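Glycosyl transferase family 8 (Streptococcus pneumoniae, PDB 5GVV) transfers galactose from UDP-galactose to the terminal glucose on already glycosylated PsrP, a serine-rich repeat protein of the pneumococcus. Local coordinates at residues N285-E290 against A313-A318; K291-A296 against L317-F322; C280-N285 against F304-Y309; Y309-N314 against Y328-P333. All coordinates share one frame; numbering follows the deposited sequence.

Contact 1: N285-E290 against A313-A318; sequences NSWCVE and ANELLA
The loop that leaves strand 278-283 leans on the short helix 314-317, with Ser286, Trp287 and Val289 meeting Ala313, Glu315 and Leu316. Leu316 carries the contact: its CD2 comes to 3.2 Å from Trp287 O and 3.7 Å from Val289 CG2, while CD1 lies 3.5 Å from Ser286 O. A branched, apolar tip thus fills the angle between loop carbonyls and a buried valine, whose side chain it meets almost perpendicularly. The strand belongs to a six-stranded parallel sheet with the Rossmann-like order 3-2-1-4-5-6, and the contact joins the loop after its first strand in sequence to the short helix that follows the second, 302-307. Ala313 is the N-cap of the helix, and its O accepts from both Leu316 N and Leu317 N; being small, it lets Trp287 CB approach its own CB to 3.6 Å. The indole of Trp287 is swung between its backbone N and carbonyl carbon (chi1 64°), which carries the ring along the helix to Glu315. There CE3 lies 3.8 Å from Glu315 CG, ring and carboxylate planes being 54° apart. Glu315 bends at chi2 (80°), presenting its methylenes to the indole. No hydrogen bond crosses between the two segments.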
loop_
_atom_site.group_PDB
_atom_site.type_symbol
_atom_site.label_atom_id
_atom_site.label_comp_id
_atom_site.label_asym_id
_atom_site.label_seq_id
_atom_site.Cartn_x
_atom_site.Cartn_y
_atom_site.Cartn_z
ATOM N N ASN A 285 17.467 -6.282 -28.196
ATOM C CA ASN A 285 18.220 -5.139 -27.697
ATOM C C ASN A 285 17.641 -3.858 -28.286
ATOM O O ASN A 285 18.029 -2.747 -27.914
ATOM C CB ASN A 285 19.710 -5.272 -28.020
ATOM C CG ASN A 285 20.580 -4.451 -27.085
ATOM O OD1 ASN A 285 21.168 -3.444 -27.483
ATOM N ND2 ASN A 285 20.651 -4.873 -25.826
ATOM N N SER A 286 16.686 -4.032 -29.198
ATOM C CA SER A 286 16.075 -2.913 -29.910
ATOM C C SER A 286 14.636 -2.673 -29.463
ATOM O O SER A 286 14.026 -3.529 -28.822
ATOM C CB SER A 286 16.114 -3.171 -31.417
ATOM O OG SER A 286 15.420 -4.364 -31.755
ATOM N N TRP A 287 14.098 -1.508 -29.810
ATOM C CA TRP A 287 12.729 -1.161 -29.451
ATOM C C TRP A 287 11.716 -1.943 -30.272
ATOM O O TRP A 287 10.631 -2.268 -29.782
ATOM C CB TRP A 287 12.486 0.341 -29.622
ATOM C CG TRP A 287 12.597 0.799 -31.034
ATOM C CD1 TRP A 287 13.734 1.172 -31.683
ATOM C CD2 TRP A 287 11.530 0.934 -31.979
ATOM N NE1 TRP A 287 13.443 1.526 -32.980
ATOM C CE2 TRP A 287 12.094 1.389 -33.186
ATOM C CE3 TRP A 287 10.152 0.705 -31.925
ATOM C CZ2 TRP A 287 11.328 1.626 -34.329
ATOM C CZ3 TRP A 287 9.393 0.943 -33.060
ATOM C CH2 TRP A 287 9.980 1.399 -34.244
ATOM N N CYS A 288 12.058 -2.245 -31.522
ATOM C CA CYS A 288 11.085 -2.886 -32.400
ATOM C C CYS A 288 11.126 -4.405 -32.365
ATOM O O CYS A 288 12.023 -5.042 -32.930
ATOM C CB CYS A 288 11.201 -2.393 -33.840
ATOM S SG CYS A 288 9.773 -2.882 -34.854
ATOM N N VAL A 289 10.143 -4.970 -31.675
ATOM C CA VAL A 289 9.861 -6.392 -31.732
ATOM C C VAL A 289 8.700 -6.500 -32.716
ATOM O O VAL A 289 7.632 -5.931 -32.480
ATOM C CB VAL A 289 9.474 -6.926 -30.340
ATOM C CG1 VAL A 289 9.216 -8.418 -30.381
ATOM C CG2 VAL A 289 10.578 -6.613 -29.336
ATOM N N GLU A 290 8.926 -7.191 -33.834
ATOM C CA GLU A 290 7.981 -7.193 -34.951
ATOM C C GLU A 290 6.588 -7.691 -34.587
ATOM O O GLU A 290 6.421 -8.835 -34.165
ATOM C CB GLU A 290 8.532 -8.007 -36.129
ATOM C CG GLU A 290 7.642 -7.990 -37.367
ATOM C CD GLU A 290 7.649 -6.650 -38.072
ATOM O OE1 GLU A 290 8.714 -5.997 -38.091
ATOM O OE2 GLU A 290 6.592 -6.247 -38.606
ATOM N N ALA A 313 12.818 0.989 -24.562
ATOM C CA ALA A 313 12.092 2.140 -25.084
ATOM C C ALA A 313 10.630 2.108 -24.650
ATOM O O ALA A 313 10.118 1.060 -24.255
ATOM C CB ALA A 313 12.190 2.179 -26.595
ATOM N N ASN A 314 9.966 3.259 -24.734
ATOM C CA ASN A 314 8.567 3.367 -24.339
ATOM C C ASN A 314 7.666 2.392 -25.090
ATOM O O ASN A 314 6.683 1.903 -24.535
ATOM C CB ASN A 314 8.057 4.798 -24.534
ATOM C CG ASN A 314 8.583 5.758 -23.486
ATOM O OD1 ASN A 314 9.086 5.345 -22.442
ATOM N ND2 ASN A 314 8.462 7.054 -23.759
ATOM N N GLU A 315 8.003 2.116 -26.348
ATOM C CA GLU A 315 7.240 1.177 -27.166
ATOM C C GLU A 315 7.122 -0.192 -26.499
ATOM O O GLU A 315 6.074 -0.840 -26.584
ATOM C CB GLU A 315 7.872 1.023 -28.557
ATOM C CG GLU A 315 7.603 2.186 -29.510
ATOM C CD GLU A 315 8.510 3.381 -29.265
ATOM O OE1 GLU A 315 9.455 3.265 -28.456
ATOM O OE2 GLU A 315 8.281 4.438 -29.893
ATOM N N LEU A 316 8.194 -0.625 -25.835
ATOM C CA LEU A 316 8.209 -1.916 -25.156
ATOM C C LEU A 316 7.645 -1.811 -23.738
ATOM O O LEU A 316 6.952 -2.717 -23.276
ATOM C CB LEU A 316 9.630 -2.498 -25.122
ATOM C CG LEU A 316 10.251 -2.877 -26.467
ATOM C CD1 LEU A 316 11.601 -3.533 -26.267
ATOM C CD2 LEU A 316 9.338 -3.802 -27.244
ATOM N N LEU A 317 7.939 -0.712 -23.047
ATOM C CA LEU A 317 7.433 -0.531 -21.689
ATOM C C LEU A 317 5.915 -0.412 -21.703
ATOM O O LEU A 317 5.245 -0.885 -20.789
ATOM C CB LEU A 317 8.066 0.690 -21.016
ATOM C CG LEU A 317 9.574 0.618 -20.768
ATOM C CD1 LEU A 317 10.073 1.877 -20.066
ATOM C CD2 LEU A 317 9.930 -0.610 -19.959
ATOM N N ALA A 318 5.374 0.197 -22.754
ATOM C CA ALA A 318 3.928 0.365 -22.872
ATOM C C ALA A 318 3.201 -0.969 -23.031
ATOM O O ALA A 318 1.979 -1.030 -22.909
ATOM C CB ALA A 318 3.592 1.295 -24.036
#

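Contact 2: K291-A296 against L317-F322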
loop_
_atom_site.group_PDB
_atom_site.type_symbol
_atom_site.label_atom_id
_atom_site.label_comp_id
_atom_site.label_asym_id
_atom_site.label_seq_id
_atom_site.Cartn_x
_atom_site.Cartn_y
_atom_site.Cartn_z
ATOM N N LYS A 291 5.603 -6.809 -34.745
ATOM C CA LYS A 291 4.194 -7.147 -34.555
ATOM C C LYS A 291 3.819 -7.601 -33.142
ATOM O O LYS A 291 2.767 -8.222 -32.963
ATOM C CB LYS A 291 3.761 -8.211 -35.571
ATOM C CG LYS A 291 3.765 -7.726 -37.004
ATOM C CD LYS A 291 2.749 -6.619 -37.201
ATOM C CE LYS A 291 2.660 -6.203 -38.670
ATOM N NZ LYS A 291 3.949 -5.679 -39.193
ATOM N N ILE A 292 4.645 -7.281 -32.145
ATOM C CA ILE A 292 4.392 -7.752 -30.777
ATOM C C ILE A 292 3.059 -7.262 -30.186
ATOM O O ILE A 292 2.364 -8.017 -29.493
ATOM C CB ILE A 292 5.580 -7.441 -29.811
ATOM C CG1 ILE A 292 5.367 -8.119 -28.455
ATOM C CG2 ILE A 292 5.771 -5.944 -29.626
ATOM C CD1 ILE A 292 5.179 -9.621 -28.557
ATOM N N ASP A 293 2.688 -6.016 -30.472
ATOM C CA ASP A 293 1.421 -5.483 -29.977
ATOM C C ASP A 293 0.253 -6.260 -30.576
ATOM O O ASP A 293 -0.684 -6.651 -29.874
ATOM C CB ASP A 293 1.287 -3.999 -30.321
ATOM C CG ASP A 293 2.357 -3.150 -29.665
ATOM O OD1 ASP A 293 3.536 -3.259 -30.070
ATOM O OD2 ASP A 293 2.015 -2.372 -28.751
ATOM N N TYR A 294 0.320 -6.485 -31.883
ATOM C CA TYR A 294 -0.716 -7.226 -32.583
ATOM C C TYR A 294 -0.832 -8.644 -32.030
ATOM O O TYR A 294 -1.934 -9.113 -31.749
ATOM C CB TYR A 294 -0.416 -7.263 -34.085
ATOM C CG TYR A 294 -1.324 -8.195 -34.846
ATOM C CD1 TYR A 294 -2.601 -7.795 -35.226
ATOM C CD2 TYR A 294 -0.913 -9.478 -35.169
ATOM C CE1 TYR A 294 -3.437 -8.652 -35.919
ATOM C CE2 TYR A 294 -1.739 -10.340 -35.851
ATOM C CZ TYR A 294 -2.994 -9.923 -36.224
ATOM O OH TYR A 294 -3.807 -10.793 -36.904
ATOM N N LEU A 295 0.306 -9.320 -31.871
ATOM C CA LEU A 295 0.319 -10.695 -31.369
ATOM C C LEU A 295 -0.288 -10.768 -29.971
ATOM O O LEU A 295 -1.091 -11.652 -29.677
ATOM C CB LEU A 295 1.742 -11.258 -31.354
ATOM C CG LEU A 295 2.483 -11.317 -32.691
ATOM C CD1 LEU A 295 3.869 -11.930 -32.523
ATOM C CD2 LEU A 295 1.681 -12.077 -33.740
ATOM N N ALA A 296 0.099 -9.831 -29.112
ATOM C CA ALA A 296 -0.447 -9.766 -27.760
ATOM C C ALA A 296 -1.963 -9.619 -27.788
ATOM O O ALA A 296 -2.671 -10.309 -27.046
ATOM C CB ALA A 296 0.180 -8.617 -26.991
ATOM N N LEU A 317 7.939 -0.712 -23.047
ATOM C CA LEU A 317 7.433 -0.531 -21.689
ATOM C C LEU A 317 5.915 -0.412 -21.703
ATOM O O LEU A 317 5.245 -0.885 -20.789
ATOM C CB LEU A 317 8.066 0.690 -21.016
ATOM C CG LEU A 317 9.574 0.618 -20.768
ATOM C CD1 LEU A 317 10.073 1.877 -20.066
ATOM C CD2 LEU A 317 9.930 -0.610 -19.959
ATOM N N ALA A 318 5.374 0.197 -22.754
ATOM C CA ALA A 318 3.928 0.365 -22.872
ATOM C C ALA A 318 3.201 -0.969 -23.031
ATOM O O ALA A 318 1.979 -1.030 -22.909
ATOM C CB ALA A 318 3.592 1.295 -24.036
ATOM N N LEU A 319 3.948 -2.038 -23.307
ATOM C CA LEU A 319 3.357 -3.369 -23.430
ATOM C C LEU A 319 2.760 -3.862 -22.107
ATOM O O LEU A 319 2.047 -4.865 -22.086
ATOM C CB LEU A 319 4.384 -4.374 -23.961
ATOM C CG LEU A 319 4.935 -4.155 -25.372
ATOM C CD1 LEU A 319 6.020 -5.173 -25.706
ATOM C CD2 LEU A 319 3.812 -4.207 -26.406
ATOM N N THR A 320 3.053 -3.161 -21.010
ATOM C CA THR A 320 2.471 -3.476 -19.703
ATOM C C THR A 320 0.951 -3.284 -19.645
ATOM O O THR A 320 0.301 -3.720 -18.691
ATOM C CB THR A 320 3.107 -2.633 -18.577
ATOM O OG1 THR A 320 2.985 -1.235 -18.880
ATOM C CG2 THR A 320 4.571 -2.985 -18.406
ATOM N N ARG A 321 0.382 -2.641 -20.660
ATOM C CA ARG A 321 -1.065 -2.454 -20.716
ATOM C C ARG A 321 -1.766 -3.771 -21.036
ATOM O O ARG A 321 -2.976 -3.904 -20.813
ATOM C CB ARG A 321 -1.433 -1.389 -21.750
ATOM C CG ARG A 321 -1.268 -1.821 -23.208
ATOM C CD ARG A 321 -1.300 -0.620 -24.139
ATOM N NE ARG A 321 -1.288 -0.999 -25.555
ATOM C CZ ARG A 321 -0.189 -1.306 -26.239
ATOM N NH1 ARG A 321 0.996 -1.307 -25.640
ATOM N NH2 ARG A 321 -0.272 -1.625 -27.528
ATOM N N PHE A 322 -1.000 -4.738 -21.550
ATOM C CA PHE A 322 -1.520 -6.071 -21.843
ATOM C C PHE A 322 -1.351 -6.968 -20.635
ATOM O O PHE A 322 -0.313 -6.923 -19.971
ATOM C CB PHE A 322 -0.774 -6.705 -23.020
ATOM C CG PHE A 322 -0.938 -5.971 -24.315
ATOM C CD1 PHE A 322 -2.127 -6.054 -25.027
ATOM C CD2 PHE A 322 0.108 -5.228 -24.843
ATOM C CE1 PHE A 322 -2.279 -5.393 -26.233
ATOM C CE2 PHE A 322 -0.034 -4.563 -26.048
ATOM C CZ PHE A 322 -1.231 -4.644 -26.744
HETATM O O HOH W 1 3.474 -0.693 -27.457
#
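Asp293 OD2 is gripped twice: Arg321 NH2 donates a nearly straight hydrogen bond to it (2.7 Å, 173°), and a water donates to it at 2.6 Å. The first bond is also a salt bridge. It uses the anti lone pair of the carboxylate, and OD2 lies in the guanidinium plane, although the two flat groups are turned 33° against each other. The water also accepts from Arg321 NH1, closing a small ring of bonds. NH1 makes a further bond, 2.9 Å to Ala318 O, arriving above the carbonyl plane on the face opposite to the backbone N of Arg321; the guanidinium is thereby tied to its own 3-10 turn and its rotation fixed. The salt bridge spans from the first turn of helix 292-298, the connection between two parallel strands of the sheet, to the 3-10 segment 318-321 leading into the edge strand 325-328. A carboxylate suits a helix start, where the helix dipole would probably favour negative charge. Beside the salt bridge, Phe322 lies between Arg321 CG, over the rim of one face, and Ala296 CB, over the centre of the other, 3.8 Å from the centroid in a CH-pi contact; its CE2 also lies over the guanidinium. The short side chain of alanine lets the helix come close to the ring. Leu319 spreads its two methyls over the helix start, with CD1 4.0 Å from Ile292 CG2 and CD2 3.5 Å from Asp293 OD2. Ile292 continues inward onto Phe304 and Ile306, and Leu319 onto Val325.

Contact 3: C280-N285 against F304-Y309; sequences CVNLTN and FHIVAY
Leu283 lays CD1 over one face of the Tyr309 ring, 4.0 Å from its centroid in a CH-pi contact, and the same methyl meets Val307 CG1. Its CG, anti to the backbone N (chi1 168°), sends the branched end across to the neighbouring strand. The contact lies in a beta-alpha-beta unit in which strands 278-283 and 302-307 lie side by side and parallel, joined through helix 292-298. Backbone bonds stitch them in the zigzag of a parallel pair: His305 N to Cys280 O (2.7 Å), Asn282 N to His305 O, Val307 N to Asn282 O and Thr284 N to Val307 O (2.9 Å). Val281, Leu283 and Val307 share a face with His305, and the two valines pack on helix 333-342; beta-branched residues suit such extended chains. Cys280, Phe304 and Ile306 face the other way, where the latter two meet helix 292-298. Cys280 SG stands obliquely 5.4 Å from the Phe304 centroid, a loose sulfur-aromatic contact. Asn282 is the polar exception on this face: ND2 is bound by Leu347 O and Asn350 OD1, whereas buried OD1 has no partner in the model. The His305 imidazole bonds to Gln279 OE1 and Tyr328 OH, and turns its edge to the strand partner, placing CD2 3.2 Å from Cys280 O.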
loop_
_atom_site.group_PDB
_atom_site.type_symbol
_atom_site.label_atom_id
_atom_site.label_comp_id
_atom_site.label_asym_id
_atom_site.label_seq_id
_atom_site.Cartn_x
_atom_site.Cartn_y
_atom_site.Cartn_z
ATOM N N CYS A 280 5.785 -17.877 -24.511
ATOM C CA CYS A 280 6.684 -17.477 -25.593
ATOM C C CYS A 280 7.756 -16.517 -25.094
ATOM O O CYS A 280 7.525 -15.752 -24.152
ATOM C CB CYS A 280 5.899 -16.823 -26.733
ATOM S SG CYS A 280 4.845 -17.963 -27.649
ATOM N N VAL A 281 8.928 -16.559 -25.722
ATOM C CA VAL A 281 10.032 -15.713 -25.292
ATOM C C VAL A 281 10.775 -15.093 -26.473
ATOM O O VAL A 281 10.926 -15.712 -27.539
ATOM C CB VAL A 281 11.005 -16.499 -24.372
ATOM C CG1 VAL A 281 11.618 -17.660 -25.124
ATOM C CG2 VAL A 281 12.085 -15.592 -23.808
ATOM N N ASN A 282 11.208 -13.851 -26.292
ATOM C CA ASN A 282 12.107 -13.206 -27.240
ATOM C C ASN A 282 13.117 -12.360 -26.486
ATOM O O ASN A 282 12.792 -11.783 -25.449
ATOM C CB ASN A 282 11.341 -12.334 -28.236
ATOM C CG ASN A 282 12.263 -11.459 -29.074
ATOM O OD1 ASN A 282 12.405 -10.263 -28.815
ATOM N ND2 ASN A 282 12.908 -12.058 -30.071
ATOM N N LEU A 283 14.339 -12.301 -27.002
ATOM C CA LEU A 283 15.380 -11.452 -26.443
ATOM C C LEU A 283 15.686 -10.369 -27.464
ATOM O O LEU A 283 16.076 -10.671 -28.597
ATOM C CB LEU A 283 16.640 -12.279 -26.161
ATOM C CG LEU A 283 17.938 -11.542 -25.827
ATOM C CD1 LEU A 283 17.922 -10.999 -24.407
ATOM C CD2 LEU A 283 19.137 -12.462 -26.026
ATOM N N THR A 284 15.502 -9.112 -27.078
ATOM C CA THR A 284 15.761 -7.998 -27.984
ATOM C C THR A 284 16.749 -7.023 -27.362
ATOM O O THR A 284 16.867 -6.946 -26.139
ATOM C CB THR A 284 14.462 -7.232 -28.307
ATOM O OG1 THR A 284 14.749 -6.134 -29.185
ATOM C CG2 THR A 284 13.828 -6.689 -27.030
ATOM N N ASN A 285 17.467 -6.282 -28.196
ATOM C CA ASN A 285 18.220 -5.139 -27.697
ATOM C C ASN A 285 17.641 -3.858 -28.286
ATOM O O ASN A 285 18.029 -2.747 -27.914
ATOM C CB ASN A 285 19.710 -5.272 -28.020
ATOM C CG ASN A 285 20.580 -4.451 -27.085
ATOM O OD1 ASN A 285 21.168 -3.444 -27.483
ATOM N ND2 ASN A 285 20.651 -4.873 -25.826
ATOM N N PHE A 304 3.624 -13.804 -23.257
ATOM C CA PHE A 304 4.853 -13.419 -23.940
ATOM C C PHE A 304 5.858 -12.870 -22.944
ATOM O O PHE A 304 5.508 -12.062 -22.077
ATOM C CB PHE A 304 4.575 -12.337 -24.984
ATOM C CG PHE A 304 3.583 -12.732 -26.033
ATOM C CD1 PHE A 304 4.012 -13.231 -27.257
ATOM C CD2 PHE A 304 2.221 -12.570 -25.813
ATOM C CE1 PHE A 304 3.093 -13.580 -28.245
ATOM C CE2 PHE A 304 1.295 -12.919 -26.789
ATOM C CZ PHE A 304 1.734 -13.427 -28.007
ATOM N N HIS A 305 7.107 -13.303 -23.069
ATOM C CA HIS A 305 8.171 -12.771 -22.235
ATOM C C HIS A 305 9.173 -12.067 -23.135
ATOM O O HIS A 305 9.807 -12.704 -23.983
ATOM C CB HIS A 305 8.850 -13.900 -21.450
ATOM C CG HIS A 305 7.898 -14.733 -20.649
ATOM N ND1 HIS A 305 7.729 -14.575 -19.286
ATOM C CD2 HIS A 305 7.055 -15.727 -21.017
ATOM C CE1 HIS A 305 6.821 -15.434 -18.855
ATOM N NE2 HIS A 305 6.399 -16.146 -19.885
ATOM N N ILE A 306 9.302 -10.754 -22.967
ATOM C CA ILE A 306 10.236 -9.975 -23.774
ATOM C C ILE A 306 11.385 -9.509 -22.891
ATOM O O ILE A 306 11.179 -8.737 -21.949
ATOM C CB ILE A 306 9.555 -8.763 -24.440
ATOM C CG1 ILE A 306 8.283 -9.199 -25.171
ATOM C CG2 ILE A 306 10.516 -8.083 -25.412
ATOM C CD1 ILE A 306 8.519 -10.298 -26.206
ATOM N N VAL A 307 12.589 -9.993 -23.191
ATOM C CA VAL A 307 13.750 -9.761 -22.342
ATOM C C VAL A 307 14.735 -8.841 -23.053
ATOM O O VAL A 307 14.868 -8.898 -24.273
ATOM C CB VAL A 307 14.433 -11.102 -22.004
ATOM C CG1 VAL A 307 15.572 -10.911 -21.015
ATOM C CG2 VAL A 307 13.408 -12.080 -21.440
ATOM N N ALA A 308 15.399 -7.972 -22.296
ATOM C CA ALA A 308 16.486 -7.157 -22.827
ATOM C C ALA A 308 17.577 -7.085 -21.775
ATOM O O ALA A 308 17.310 -7.310 -20.593
ATOM C CB ALA A 308 15.999 -5.762 -23.187
ATOM N N TYR A 309 18.798 -6.778 -22.200
ATOM C CA TYR A 309 19.931 -6.685 -21.284
ATOM C C TYR A 309 20.180 -5.229 -20.903
ATOM O O TYR A 309 21.174 -4.908 -20.253
ATOM C CB TYR A 309 21.196 -7.255 -21.941
ATOM C CG TYR A 309 21.197 -8.759 -22.160
ATOM C CD1 TYR A 309 20.314 -9.589 -21.481
ATOM C CD2 TYR A 309 22.093 -9.346 -23.052
ATOM C CE1 TYR A 309 20.322 -10.965 -21.683
ATOM C CE2 TYR A 309 22.108 -10.718 -23.260
ATOM C CZ TYR A 309 21.221 -11.521 -22.574
ATOM O OH TYR A 309 21.239 -12.886 -22.778
HETATM O O HOH W 2 19.237 -6.447 -24.680
#

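Contact 4: Y309-N314 against Y328-P333; sequences YTNMAN and YPNSLP
Tyr309 runs along the backbone of 331-333 as its side chain extends: CB passes Ser331 O, CD1 comes to 3.6 Å from that same oxygen, CE1 lies 3.6 Å from Leu332 C, and OH ends 3.4 Å from Pro333 CA. Pro333 CD sits over the ring, 4.0 Å from its centroid in a CH-pi contact, on the face opposite to Leu283, so the phenol is clasped between a leucine and a proline. Proline fits here because it follows the N-cap Leu332, in the first turn of helix 333-342, where no N-H is needed for the helix. The two segments are the loops after strands 302-307 and 325-328, neighbours at the edge of the parallel sheet, and they are laced together at Asn330. This residue adopts a left-handed helical backbone conformation, which asparagine tolerates well. Its N donates to Thr310 O at 2.9 Å, from well above the carbonyl plane. Its ND2 donates to Asn311 OD1 (3.0 Å, 169°), with the two amides almost perpendicular, 86° apart. Met312, present as selenomethionine, stretches beyond CG across Pro329, with CG 3.8 Å from Pro329 CB and CE 3.7 Å from Tyr328 N. Pro329 also packs on Phe238 of the second subunit. Ser331 is bound in addition to Ala308, just before Tyr309. Direct hydrogen bonding between the two segments is thus concentrated on Asn330, which donates both bonds, with apolar contacts of Tyr309 and Met312 flanking it.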
loop_
_atom_site.group_PDB
_atom_site.type_symbol
_atom_site.label_atom_id
_atom_site.label_comp_id
_atom_site.label_asym_id
_atom_site.label_seq_id
_atom_site.Cartn_x
_atom_site.Cartn_y
_atom_site.Cartn_z
ATOM N N TYR A 309 18.798 -6.778 -22.200
ATOM C CA TYR A 309 19.931 -6.685 -21.284
ATOM C C TYR A 309 20.180 -5.229 -20.903
ATOM O O TYR A 309 21.174 -4.908 -20.253
ATOM C CB TYR A 309 21.196 -7.255 -21.941
ATOM C CG TYR A 309 21.197 -8.759 -22.160
ATOM C CD1 TYR A 309 20.314 -9.589 -21.481
ATOM C CD2 TYR A 309 22.093 -9.346 -23.052
ATOM C CE1 TYR A 309 20.322 -10.965 -21.683
ATOM C CE2 TYR A 309 22.108 -10.718 -23.260
ATOM C CZ TYR A 309 21.221 -11.521 -22.574
ATOM O OH TYR A 309 21.239 -12.886 -22.778
ATOM N N THR A 310 19.270 -4.348 -21.301
ATOM C CA THR A 310 19.484 -2.914 -21.144
ATOM C C THR A 310 18.154 -2.204 -20.924
ATOM O O THR A 310 17.109 -2.857 -20.841
ATOM C CB THR A 310 20.177 -2.335 -22.402
ATOM O OG1 THR A 310 20.302 -0.912 -22.285
ATOM C CG2 THR A 310 19.366 -2.662 -23.637
ATOM N N ASN A 311 18.192 -0.874 -20.821
ATOM C CA ASN A 311 16.968 -0.081 -20.715
ATOM C C ASN A 311 16.083 -0.284 -21.939
ATOM O O ASN A 311 16.588 -0.518 -23.035
ATOM C CB ASN A 311 17.295 1.407 -20.574
ATOM C CG ASN A 311 17.805 1.767 -19.197
ATOM O OD1 ASN A 311 17.293 1.285 -18.189
ATOM N ND2 ASN A 311 18.823 2.618 -19.147
HETATM N N MSE A 312 14.769 -0.186 -21.761
HETATM C CA MSE A 312 13.848 -0.401 -22.873
HETATM C C MSE A 312 13.144 0.887 -23.277
HETATM O O MSE A 312 12.897 1.764 -22.448
HETATM C CB MSE A 312 12.809 -1.470 -22.525
HETATM C CG MSE A 312 13.322 -2.910 -22.530
HETATM SE SE MSE A 312 11.859 -4.052 -21.957
HETATM C CE MSE A 312 12.595 -5.809 -22.364
ATOM N N ALA A 313 12.818 0.989 -24.562
ATOM C CA ALA A 313 12.092 2.140 -25.084
ATOM C C ALA A 313 10.630 2.108 -24.650
ATOM O O ALA A 313 10.118 1.060 -24.255
ATOM C CB ALA A 313 12.190 2.179 -26.595
ATOM N N ASN A 314 9.966 3.259 -24.734
ATOM C CA ASN A 314 8.567 3.367 -24.339
ATOM C C ASN A 314 7.666 2.392 -25.090
ATOM O O ASN A 314 6.683 1.903 -24.535
ATOM C CB ASN A 314 8.057 4.798 -24.534
ATOM C CG ASN A 314 8.583 5.758 -23.486
ATOM O OD1 ASN A 314 9.086 5.345 -22.442
ATOM N ND2 ASN A 314 8.462 7.054 -23.759
ATOM N N TYR A 328 11.109 -7.471 -19.413
ATOM C CA TYR A 328 12.209 -7.555 -18.451
ATOM C C TYR A 328 13.392 -6.674 -18.835
ATOM O O TYR A 328 14.414 -7.185 -19.305
ATOM C CB TYR A 328 12.735 -8.988 -18.346
ATOM C CG TYR A 328 11.722 -10.069 -18.039
ATOM C CD1 TYR A 328 10.957 -10.639 -19.053
ATOM C CD2 TYR A 328 11.571 -10.558 -16.748
ATOM C CE1 TYR A 328 10.053 -11.645 -18.784
ATOM C CE2 TYR A 328 10.661 -11.562 -16.467
ATOM C CZ TYR A 328 9.913 -12.106 -17.492
ATOM O OH TYR A 328 9.003 -13.111 -17.233
ATOM N N PRO A 329 13.280 -5.355 -18.623
ATOM C CA PRO A 329 14.434 -4.522 -18.968
ATOM C C PRO A 329 15.606 -4.810 -18.030
ATOM O O PRO A 329 15.385 -5.281 -16.909
ATOM C CB PRO A 329 13.916 -3.098 -18.747
ATOM C CG PRO A 329 12.829 -3.244 -17.701
ATOM C CD PRO A 329 12.192 -4.583 -17.988
ATOM N N ASN A 330 16.827 -4.554 -18.493
ATOM C CA ASN A 330 18.013 -4.683 -17.651
ATOM C C ASN A 330 18.208 -6.071 -17.048
ATOM O O ASN A 330 18.583 -6.203 -15.882
ATOM C CB ASN A 330 17.986 -3.617 -16.548
ATOM C CG ASN A 330 18.087 -2.211 -17.103
ATOM O OD1 ASN A 330 19.037 -1.888 -17.817
ATOM N ND2 ASN A 330 17.098 -1.374 -16.801
ATOM N N SER A 331 17.944 -7.105 -17.841
ATOM C CA SER A 331 18.151 -8.473 -17.384
ATOM C C SER A 331 19.566 -8.897 -17.767
ATOM O O SER A 331 20.356 -8.075 -18.247
ATOM C CB SER A 331 17.106 -9.400 -18.005
ATOM O OG SER A 331 17.110 -10.676 -17.392
ATOM N N LEU A 332 19.893 -10.166 -17.544
ATOM C CA LEU A 332 21.235 -10.675 -17.832
ATOM C C LEU A 332 21.135 -12.103 -18.381
ATOM O O LEU A 332 20.108 -12.760 -18.201
ATOM C CB LEU A 332 22.106 -10.614 -16.567
ATOM C CG LEU A 332 22.471 -9.219 -16.040
ATOM C CD1 LEU A 332 22.928 -9.268 -14.589
ATOM C CD2 LEU A 332 23.545 -8.578 -16.899
ATOM N N PRO A 333 22.188 -12.579 -19.074
ATOM C CA PRO A 333 22.152 -13.902 -19.716
ATOM C C PRO A 333 21.704 -15.072 -18.826
ATOM O O PRO A 333 20.955 -15.920 -19.313
ATOM C CB PRO A 333 23.600 -14.106 -20.161
ATOM C CG PRO A 333 24.065 -12.719 -20.489
ATOM C CD PRO A 333 23.399 -11.822 -19.455
HETATM O O HOH W 3 21.094 -3.128 -17.343
#

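In the fold
Contact 3 is the buried core: two parallel strands held by regular backbone bonds, with mostly apolar faces broken by Asn282 and His305. Contact 2 sets the helix connecting those strands against the segment that enters edge strand 325-328, and adds a salt bridge. Contact 1 sets a loop against a short helix by van der Waals packing without hydrogen bonds; contact 4, at the surface, joins two loops through an asparagine pair and a clasped tyrosine. The run 309-318 supplies one segment to each, overlapping at Ala313 and Asn314. Val289 and Leu316 of contact 1 touch Thr284 of contact 3, which shares Tyr309 with contact 4. All four lie away from the UDP and manganese site.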